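Hypothetical conserved protein (Geobacillus kaustophilus, PDB 2YXY) is of unknown function but belongs to the DUF1811 family and packs an antiparallel pair of helices against a small, probably SH3-like, antiparallel sheet. Local coordinates at residues Q21-L26 with R47-A52; A52-L57 with P103-R108; E66-E71 with F78-L83. All coordinates share one frame; numbering follows the deposited sequence.

Contact 1 (Q21-L26 with R47-A52); sequences QEIAML and RKIAMA
Ile23 and Ile49 hold nearly the same torsions, with chi1 at -72° and -75°: in each, CG1 stands anti to the carbonyl carbon and CG2 anti to the backbone N. This turns Ile23 CG1 onto the Ala52 methyl, CB, at 3.5 Å, with Ile23 CD1 also lying against that small residue. In the same way Ile49 CG1 comes up to Leu26 CB at 3.6 Å, and Ile49 CD1 continues past it toward the Leu26 backbone. The two CG2 methyls stand further apart. Leu26 turns its branches to Lys48, whose extended chain crosses it at about a right angle: Leu26 CD1 rests on Lys48 CB at 3.7 Å, and CD2 lies along CB and CD. The ammonium end leads away, and Lys48 NZ stays 6.2 Å from Glu22 OE1, which is hydrogen-bonded to Tyr11 OH instead. No hydrogen bond joins the two segments, so the grip is wholly apolar. The axes of the two short helix segments approach to 9.5 Å, at 164° to each other, the geometry of an antiparallel helical hairpin made by helices 16-36 and 39-54, consistent with the coiled coil predicted for the first of them.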
loop_
_atom_site.group_PDB
_atom_site.type_symbol
_atom_site.label_atom_id
_atom_site.label_comp_id
_atom_site.label_asym_id
_atom_site.label_seq_id
_atom_site.Cartn_x
_atom_site.Cartn_y
_atom_site.Cartn_z
ATOM N N GLN A 21 -14.201 7.121 0.433
ATOM C CA GLN A 21 -14.399 8.351 1.190
ATOM C C GLN A 21 -13.213 8.553 2.151
ATOM O O GLN A 21 -12.745 9.671 2.340
ATOM C CB GLN A 21 -15.728 8.289 1.976
ATOM C CG GLN A 21 -16.920 8.127 1.023
ATOM C CD GLN A 21 -18.258 7.917 1.705
ATOM O OE1 GLN A 21 -18.417 7.028 2.547
ATOM N NE2 GLN A 21 -19.243 8.722 1.318
ATOM N N GLU A 22 -12.755 7.476 2.786
ATOM C CA GLU A 22 -11.616 7.601 3.677
ATOM C C GLU A 22 -10.406 8.070 2.823
ATOM O O GLU A 22 -9.694 8.999 3.182
ATOM C CB GLU A 22 -11.321 6.258 4.337
ATOM C CG GLU A 22 -9.996 6.222 5.101
ATOM C CD GLU A 22 -10.077 6.899 6.461
ATOM O OE1 GLU A 22 -9.088 6.803 7.236
ATOM O OE2 GLU A 22 -11.125 7.523 6.746
ATOM N N ILE A 23 -10.217 7.458 1.663
ATOM C CA ILE A 23 -9.090 7.835 0.819
ATOM C C ILE A 23 -9.154 9.298 0.388
ATOM O O ILE A 23 -8.120 9.978 0.353
ATOM C CB ILE A 23 -8.998 6.913 -0.410
ATOM C CG1 ILE A 23 -8.512 5.532 0.050
ATOM C CG2 ILE A 23 -8.062 7.524 -1.476
ATOM C CD1 ILE A 23 -8.834 4.393 -0.919
ATOM N N ALA A 24 -10.353 9.784 0.060
ATOM C CA ALA A 24 -10.525 11.186 -0.348
ATOM C C ALA A 24 -10.150 12.117 0.819
ATOM O O ALA A 24 -9.528 13.153 0.632
ATOM C CB ALA A 24 -11.994 11.461 -0.798
ATOM N N MET A 25 -10.547 11.746 2.024
ATOM C CA MET A 25 -10.241 12.548 3.203
ATOM C C MET A 25 -8.725 12.547 3.483
ATOM O O MET A 25 -8.127 13.589 3.760
ATOM C CB MET A 25 -11.006 11.976 4.399
ATOM C CG MET A 25 -10.662 12.576 5.786
ATOM S SD MET A 25 -9.254 11.778 6.613
ATOM C CE MET A 25 -9.999 10.235 7.308
ATOM N N LEU A 26 -8.111 11.369 3.410
ATOM C CA LEU A 26 -6.676 11.229 3.649
ATOM C C LEU A 26 -5.893 11.992 2.570
ATOM O O LEU A 26 -4.873 12.644 2.858
ATOM C CB LEU A 26 -6.285 9.745 3.623
ATOM C CG LEU A 26 -6.811 8.797 4.720
ATOM C CD1 LEU A 26 -6.557 7.313 4.343
ATOM C CD2 LEU A 26 -6.129 9.143 6.036
ATOM N N ARG A 47 0.799 6.155 3.856
ATOM C CA ARG A 47 0.715 4.755 4.291
ATOM C C ARG A 47 -0.739 4.354 4.493
ATOM O O ARG A 47 -1.147 3.258 4.108
ATOM C CB ARG A 47 1.431 4.539 5.623
ATOM C CG ARG A 47 2.929 4.449 5.530
ATOM C CD ARG A 47 3.506 4.328 6.925
ATOM N NE ARG A 47 4.889 3.882 6.913
ATOM C CZ ARG A 47 5.258 2.614 6.774
ATOM N NH1 ARG A 47 6.546 2.290 6.770
ATOM N NH2 ARG A 47 4.333 1.671 6.662
ATOM N N LYS A 48 -1.519 5.231 5.128
ATOM C CA LYS A 48 -2.928 4.939 5.372
ATOM C C LYS A 48 -3.681 4.792 4.066
ATOM O O LYS A 48 -4.569 3.942 3.941
ATOM C CB LYS A 48 -3.577 6.050 6.218
ATOM C CG LYS A 48 -3.068 6.043 7.660
ATOM C CD LYS A 48 -3.781 7.089 8.524
ATOM C CE LYS A 48 -3.299 7.010 9.966
ATOM N NZ LYS A 48 -4.208 7.773 10.874
ATOM N N ILE A 49 -3.332 5.634 3.093
ATOM C CA ILE A 49 -3.962 5.589 1.772
ATOM C C ILE A 49 -3.641 4.252 1.113
ATOM O O ILE A 49 -4.517 3.600 0.575
ATOM C CB ILE A 49 -3.451 6.776 0.872
ATOM C CG1 ILE A 49 -4.116 8.086 1.342
ATOM C CG2 ILE A 49 -3.767 6.518 -0.625
ATOM C CD1 ILE A 49 -3.557 9.379 0.635
ATOM N N ALA A 50 -2.372 3.858 1.156
ATOM C CA ALA A 50 -1.964 2.588 0.567
ATOM C C ALA A 50 -2.772 1.444 1.204
ATOM O O ALA A 50 -3.223 0.513 0.513
ATOM C CB ALA A 50 -0.456 2.360 0.804
ATOM N N MET A 51 -2.944 1.502 2.521
ATOM C CA MET A 51 -3.690 0.450 3.208
ATOM C C MET A 51 -5.138 0.438 2.780
ATOM O O MET A 51 -5.683 -0.621 2.501
ATOM C CB MET A 51 -3.597 0.612 4.729
ATOM C CG MET A 51 -2.272 0.179 5.298
ATOM S SD MET A 51 -1.834 -1.529 4.859
ATOM C CE MET A 51 -3.157 -2.439 5.562
ATOM N N ALA A 52 -5.772 1.608 2.734
ATOM C CA ALA A 52 -7.157 1.631 2.315
ATOM C C ALA A 52 -7.278 1.103 0.871
ATOM O O ALA A 52 -8.222 0.382 0.554
ATOM C CB ALA A 52 -7.726 3.041 2.421
#

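Contact 2 (A52-L57 with P103-R108); sequences AKAYML and PISLLR
The flat groups that meet Ile104 and Ser105 are the backbone amides on the two sides of Ala54: Ser105 CB lies 3.6 Å from Ala54 N, while Ile104 CD1 lies 3.8 Å from Ala54 O. That oxygen also accepts the Leu57 N-H of the type I turn from Ala54 to Leu57, which brings the chain round after the last turn of helix 39-54. Leu57 then comes back across the contact: its CB packs on Ile104 CD1 at 3.8 Å, and its CD1 reaches Ser105 CA at 3.5 Å. Pro103 adds a plain apolar touch, its CB 4.2 Å from Ala54 CB. Lys53 adds only the root of its chain, with CB beside Ser105 CB; its extended end leads away.

Ser105 OG stands between its own backbone N and carbonyl carbon (chi1 53°), and from there it donates a hydrogen bond to Ala50 O, one turn back along the helix. A polar link thus sits beside the methyl of Ala54, in a contact that has no hydrogen bond between its own two segments. Ile104 has a similar chi1, 57°, which sends CG1 and CD1 toward Ala54 and Leu57. Residues 104-106 form a 3-10 turn after strand 100-103; Leu106, at the end of that turn, and Arg108 beyond it bond through their backbones to Glu71 and Glu69. A 3-10 turn leading from the fourth strand into a segment paired with the first is consistent with an SH3-like barrel, the fold expected for this family.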
loop_
_atom_site.group_PDB
_atom_site.type_symbol
_atom_site.label_atom_id
_atom_site.label_comp_id
_atom_site.label_asym_id
_atom_site.label_seq_id
_atom_site.Cartn_x
_atom_site.Cartn_y
_atom_site.Cartn_z
ATOM N N ALA A 52 -5.772 1.608 2.734
ATOM C CA ALA A 52 -7.157 1.631 2.315
ATOM C C ALA A 52 -7.278 1.103 0.871
ATOM O O ALA A 52 -8.222 0.382 0.554
ATOM C CB ALA A 52 -7.726 3.041 2.421
ATOM N N LYS A 53 -6.333 1.463 0.002
ATOM C CA LYS A 53 -6.376 0.979 -1.379
ATOM C C LYS A 53 -6.263 -0.549 -1.462
ATOM O O LYS A 53 -6.951 -1.174 -2.258
ATOM C CB LYS A 53 -5.257 1.619 -2.209
ATOM C CG LYS A 53 -5.533 3.081 -2.594
ATOM C CD LYS A 53 -4.357 3.637 -3.419
ATOM C CE LYS A 53 -4.652 5.023 -3.946
ATOM N NZ LYS A 53 -3.366 5.651 -4.427
ATOM N N ALA A 54 -5.427 -1.131 -0.609
ATOM C CA ALA A 54 -5.216 -2.564 -0.590
ATOM C C ALA A 54 -6.504 -3.352 -0.368
ATOM O O ALA A 54 -6.657 -4.458 -0.893
ATOM C CB ALA A 54 -4.212 -2.925 0.493
ATOM N N TYR A 55 -7.403 -2.790 0.434
ATOM C CA TYR A 55 -8.670 -3.436 0.712
ATOM C C TYR A 55 -9.665 -3.334 -0.445
ATOM O O TYR A 55 -10.781 -3.819 -0.323
ATOM C CB TYR A 55 -9.288 -2.861 1.992
ATOM C CG TYR A 55 -8.659 -3.466 3.216
ATOM C CD1 TYR A 55 -7.678 -2.775 3.946
ATOM C CD2 TYR A 55 -8.984 -4.763 3.604
ATOM C CE1 TYR A 55 -7.034 -3.375 5.035
ATOM C CE2 TYR A 55 -8.344 -5.371 4.689
ATOM C CZ TYR A 55 -7.370 -4.665 5.393
ATOM O OH TYR A 55 -6.727 -5.272 6.435
ATOM N N MET A 56 -9.279 -2.682 -1.545
ATOM C CA MET A 56 -10.142 -2.593 -2.732
ATOM C C MET A 56 -9.518 -3.449 -3.843
ATOM O O MET A 56 -9.987 -3.441 -4.976
ATOM C CB MET A 56 -10.288 -1.151 -3.239
ATOM C CG MET A 56 -10.913 -0.189 -2.229
ATOM S SD MET A 56 -11.498 1.364 -2.926
ATOM C CE MET A 56 -10.057 1.987 -3.678
ATOM N N LEU A 57 -8.458 -4.181 -3.513
ATOM C CA LEU A 57 -7.805 -5.047 -4.495
ATOM C C LEU A 57 -8.015 -6.521 -4.164
ATOM O O LEU A 57 -8.494 -6.873 -3.083
ATOM C CB LEU A 57 -6.303 -4.757 -4.577
ATOM C CG LEU A 57 -5.920 -3.347 -5.045
ATOM C CD1 LEU A 57 -4.402 -3.242 -5.077
ATOM C CD2 LEU A 57 -6.502 -3.058 -6.436
ATOM N N PRO A 103 1.794 -3.773 1.479
ATOM C CA PRO A 103 0.368 -3.841 1.103
ATOM C C PRO A 103 0.337 -4.170 -0.385
ATOM O O PRO A 103 1.182 -3.654 -1.148
ATOM C CB PRO A 103 -0.160 -2.416 1.376
ATOM C CG PRO A 103 0.835 -1.810 2.341
ATOM C CD PRO A 103 2.181 -2.403 1.880
ATOM N N ILE A 104 -0.619 -4.998 -0.809
ATOM C CA ILE A 104 -0.693 -5.382 -2.223
ATOM C C ILE A 104 -0.921 -4.190 -3.155
ATOM O O ILE A 104 -0.634 -4.255 -4.360
ATOM C CB ILE A 104 -1.785 -6.485 -2.468
ATOM C CG1 ILE A 104 -3.177 -6.029 -1.983
ATOM C CG2 ILE A 104 -1.387 -7.748 -1.716
ATOM C CD1 ILE A 104 -4.286 -7.080 -2.275
ATOM N N SER A 105 -1.404 -3.084 -2.595
ATOM C CA SER A 105 -1.629 -1.883 -3.396
ATOM C C SER A 105 -0.294 -1.268 -3.874
ATOM O O SER A 105 -0.287 -0.390 -4.737
ATOM C CB SER A 105 -2.407 -0.852 -2.569
ATOM O OG SER A 105 -1.750 -0.630 -1.327
ATOM N N LEU A 106 0.829 -1.708 -3.304
ATOM C CA LEU A 106 2.127 -1.178 -3.721
ATOM C C LEU A 106 2.859 -2.068 -4.765
ATOM O O LEU A 106 4.025 -1.832 -5.056
ATOM C CB LEU A 106 3.024 -0.933 -2.483
ATOM C CG LEU A 106 2.478 0.124 -1.476
ATOM C CD1 LEU A 106 3.513 0.423 -0.411
ATOM C CD2 LEU A 106 2.128 1.434 -2.204
ATOM N N LEU A 107 2.164 -3.067 -5.319
ATOM C CA LEU A 107 2.728 -3.976 -6.326
ATOM C C LEU A 107 2.013 -3.754 -7.659
ATOM O O LEU A 107 0.798 -3.913 -7.746
ATOM C CB LEU A 107 2.542 -5.436 -5.897
ATOM C CG LEU A 107 3.083 -5.835 -4.520
ATOM C CD1 LEU A 107 2.727 -7.291 -4.252
ATOM C CD2 LEU A 107 4.593 -5.614 -4.449
ATOM N N ARG A 108 2.751 -3.369 -8.694
ATOM C CA ARG A 108 2.117 -3.114 -9.974
ATOM C C ARG A 108 1.430 -4.348 -10.506
ATOM O O ARG A 108 2.078 -5.359 -10.793
ATOM C CB ARG A 108 3.128 -2.563 -10.974
ATOM C CG ARG A 108 3.571 -1.177 -10.565
ATOM C CD ARG A 108 4.303 -0.410 -11.642
ATOM N NE ARG A 108 4.779 0.852 -11.083
ATOM C CZ ARG A 108 5.535 1.733 -11.727
ATOM N NH1 ARG A 108 5.912 1.500 -12.979
ATOM N NH2 ARG A 108 5.918 2.845 -11.112
#

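Contact 3 (E66-E71 with F78-L83); sequences EIYEIE and FKVRYL
Strand 67-70 and strand 76-84 run antiparallel as a beta hairpin, strongly twisted, the axes of the short strand segments making 134° with each other. Tyr68 and Phe78 are its hydrogen-bonded pair: Tyr68 N donates to Phe78 O and Phe78 N to Tyr68 O, both at 2.7 Å, the second donor lying in the plane of the carbonyl it meets. Next to them, Ile67 and Lys79 form a non-hydrogen-bonded pair, and Ile67 CA comes 3.1 Å from Phe78 O in a CA-H...O contact. Val80 N continues the pairing with a bond of 2.8 Å to Glu66 O, its donor almost straight ahead of the carbonyl at 179°.

On the face carrying Ile67 and Lys79, the isoleucine CG1 touches Lys79 CG at 3.6 Å; the lysine chain is bent, and its CD also passes near Glu66 O. This side is the more open one. Tyr68 and Phe78 lie on the other, buried face. There Ile70 sets CG1 against Phe78 CB at 3.9 Å, while Leu107, from the segment that runs beside strand 67-70, touches both aromatic residues. The Tyr68 ring also meets that of Phe62, and its OH is hydrogen-bonded to His63 N. With Tyr68 CG anti to its carbonyl carbon (chi1 -50°), the ring swings toward Val80, and at its edge, near the ring plane, Tyr68 CE1 meets the Val80 CG2 methyl at 3.4 Å.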
loop_
_atom_site.group_PDB
_atom_site.type_symbol
_atom_site.label_atom_id
_atom_site.label_comp_id
_atom_site.label_asym_id
_atom_site.label_seq_id
_atom_site.Cartn_x
_atom_site.Cartn_y
_atom_site.Cartn_z
ATOM N N GLU A 66 6.445 -14.802 -7.586
ATOM C CA GLU A 66 6.384 -13.737 -8.580
ATOM C C GLU A 66 7.134 -12.487 -8.101
ATOM O O GLU A 66 7.319 -12.270 -6.897
ATOM C CB GLU A 66 4.934 -13.388 -8.887
ATOM C CG GLU A 66 4.457 -13.827 -10.256
ATOM C CD GLU A 66 4.607 -15.318 -10.486
ATOM O OE1 GLU A 66 5.757 -15.790 -10.639
ATOM O OE2 GLU A 66 3.571 -16.020 -10.516
ATOM N N ILE A 67 7.561 -11.673 -9.057
ATOM C CA ILE A 67 8.309 -10.454 -8.782
ATOM C C ILE A 67 7.516 -9.298 -9.384
ATOM O O ILE A 67 7.048 -9.387 -10.533
ATOM C CB ILE A 67 9.701 -10.513 -9.456
ATOM C CG1 ILE A 67 10.383 -11.836 -9.104
ATOM C CG2 ILE A 67 10.566 -9.333 -9.007
ATOM C CD1 ILE A 67 11.538 -12.187 -10.015
ATOM N N TYR A 68 7.350 -8.214 -8.629
ATOM C CA TYR A 68 6.589 -7.089 -9.171
ATOM C C TYR A 68 7.262 -5.724 -9.040
ATOM O O TYR A 68 8.068 -5.504 -8.145
ATOM C CB TYR A 68 5.209 -6.983 -8.487
ATOM C CG TYR A 68 4.409 -8.266 -8.439
ATOM C CD1 TYR A 68 4.703 -9.256 -7.506
ATOM C CD2 TYR A 68 3.384 -8.500 -9.344
ATOM C CE1 TYR A 68 3.998 -10.445 -7.480
ATOM C CE2 TYR A 68 2.667 -9.688 -9.332
ATOM C CZ TYR A 68 2.980 -10.660 -8.398
ATOM O OH TYR A 68 2.286 -11.853 -8.400
ATOM N N GLU A 69 6.909 -4.811 -9.941
ATOM C CA GLU A 69 7.399 -3.446 -9.850
ATOM C C GLU A 69 6.712 -2.875 -8.609
ATOM O O GLU A 69 5.549 -3.199 -8.324
ATOM C CB GLU A 69 6.929 -2.592 -11.020
ATOM C CG GLU A 69 7.596 -2.837 -12.331
ATOM C CD GLU A 69 7.572 -1.591 -13.188
ATOM O OE1 GLU A 69 8.233 -0.599 -12.797
ATOM O OE2 GLU A 69 6.888 -1.605 -14.234
ATOM N N ILE A 70 7.417 -2.015 -7.891
ATOM C CA ILE A 70 6.865 -1.394 -6.697
ATOM C C ILE A 70 6.263 -0.042 -7.045
ATOM O O ILE A 70 6.974 0.868 -7.469
ATOM C CB ILE A 70 7.951 -1.211 -5.639
ATOM C CG1 ILE A 70 8.518 -2.591 -5.270
ATOM C CG2 ILE A 70 7.381 -0.445 -4.419
ATOM C CD1 ILE A 70 9.739 -2.554 -4.339
ATOM N N GLU A 71 4.947 0.067 -6.869
ATOM C CA GLU A 71 4.189 1.287 -7.148
ATOM C C GLU A 71 4.823 2.487 -6.464
ATOM O O GLU A 71 5.200 2.411 -5.306
ATOM C CB GLU A 71 2.750 1.134 -6.652
ATOM C CG GLU A 71 1.763 2.130 -7.248
ATOM C CD GLU A 71 1.287 1.708 -8.622
ATOM O OE1 GLU A 71 2.135 1.575 -9.526
ATOM O OE2 GLU A 71 0.067 1.496 -8.798
ATOM N N PHE A 78 9.840 -6.199 -6.269
ATOM C CA PHE A 78 9.613 -6.935 -5.034
ATOM C C PHE A 78 9.342 -8.396 -5.365
ATOM O O PHE A 78 8.537 -8.713 -6.236
ATOM C CB PHE A 78 8.402 -6.317 -4.303
ATOM C CG PHE A 78 8.189 -6.828 -2.910
ATOM C CD1 PHE A 78 7.147 -7.708 -2.634
ATOM C CD2 PHE A 78 8.995 -6.388 -1.859
ATOM C CE1 PHE A 78 6.892 -8.127 -1.341
ATOM C CE2 PHE A 78 8.754 -6.804 -0.545
ATOM C CZ PHE A 78 7.695 -7.681 -0.285
ATOM N N LYS A 79 10.008 -9.286 -4.650
ATOM C CA LYS A 79 9.837 -10.705 -4.880
ATOM C C LYS A 79 8.930 -11.239 -3.785
ATOM O O LYS A 79 9.284 -11.206 -2.616
ATOM C CB LYS A 79 11.192 -11.395 -4.821
ATOM C CG LYS A 79 11.291 -12.602 -5.714
ATOM C CD LYS A 79 10.323 -13.675 -5.325
ATOM C CE LYS A 79 10.613 -14.920 -6.149
ATOM N NZ LYS A 79 12.064 -15.263 -6.094
ATOM N N VAL A 80 7.765 -11.741 -4.167
ATOM C CA VAL A 80 6.818 -12.237 -3.183
ATOM C C VAL A 80 7.111 -13.643 -2.656
ATOM O O VAL A 80 7.217 -14.601 -3.417
ATOM C CB VAL A 80 5.399 -12.243 -3.750
ATOM C CG1 VAL A 80 4.434 -12.788 -2.704
ATOM C CG2 VAL A 80 5.014 -10.832 -4.213
ATOM N N ARG A 81 7.237 -13.755 -1.344
ATOM C CA ARG A 81 7.469 -15.033 -0.717
ATOM C C ARG A 81 6.078 -15.594 -0.458
ATOM O O ARG A 81 5.768 -16.714 -0.855
ATOM C CB ARG A 81 8.243 -14.852 0.595
ATOM C CG ARG A 81 8.363 -16.124 1.432
ATOM C CD ARG A 81 8.957 -15.829 2.812
ATOM N NE ARG A 81 8.612 -16.880 3.767
ATOM C CZ ARG A 81 8.777 -16.792 5.084
ATOM N NH1 ARG A 81 9.290 -15.699 5.631
ATOM N NH2 ARG A 81 8.409 -17.798 5.862
ATOM N N TYR A 82 5.227 -14.811 0.200
ATOM C CA TYR A 82 3.870 -15.284 0.454
ATOM C C TYR A 82 2.892 -14.171 0.793
ATOM O O TYR A 82 3.284 -13.106 1.270
ATOM C CB TYR A 82 3.877 -16.329 1.566
ATOM C CG TYR A 82 4.053 -15.760 2.942
ATOM C CD1 TYR A 82 2.946 -15.461 3.735
ATOM C CD2 TYR A 82 5.323 -15.516 3.457
ATOM C CE1 TYR A 82 3.098 -14.933 5.014
ATOM C CE2 TYR A 82 5.489 -14.987 4.731
ATOM C CZ TYR A 82 4.369 -14.698 5.504
ATOM O OH TYR A 82 4.521 -14.177 6.767
ATOM N N LEU A 83 1.618 -14.442 0.542
ATOM C CA LEU A 83 0.549 -13.502 0.801
ATOM C C LEU A 83 -0.229 -13.830 2.080
ATOM O O LEU A 83 -0.404 -14.997 2.447
ATOM C CB LEU A 83 -0.409 -13.477 -0.381
ATOM C CG LEU A 83 0.075 -12.916 -1.723
ATOM C CD1 LEU A 83 0.609 -11.511 -1.520
ATOM C CD2 LEU A 83 1.135 -13.819 -2.326
#

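In the fold
Contact 1 and contact 2 both use helix 39-54 and share Ala52, whose methyl serves contact 1 alone: one side of 47-52 faces the first helix, while Ala50 and Met51 face 103-108. Contact 3 lies about 22 Å from contact 1, centre to centre, beyond the middle of the chain and without touching it. Contact 2 lies between and touches both, through Ser105 on one side and, on the other, Leu106 and Arg108 of 103-108 bonded to Glu71 and Glu69. The chemistry changes along the way. Contact 1 is buried and purely apolar, contact 2 is partly buried and apolar with polar links to its neighbours, and contact 3 rests on backbone hydrogen bonds, with one buried face and one more open.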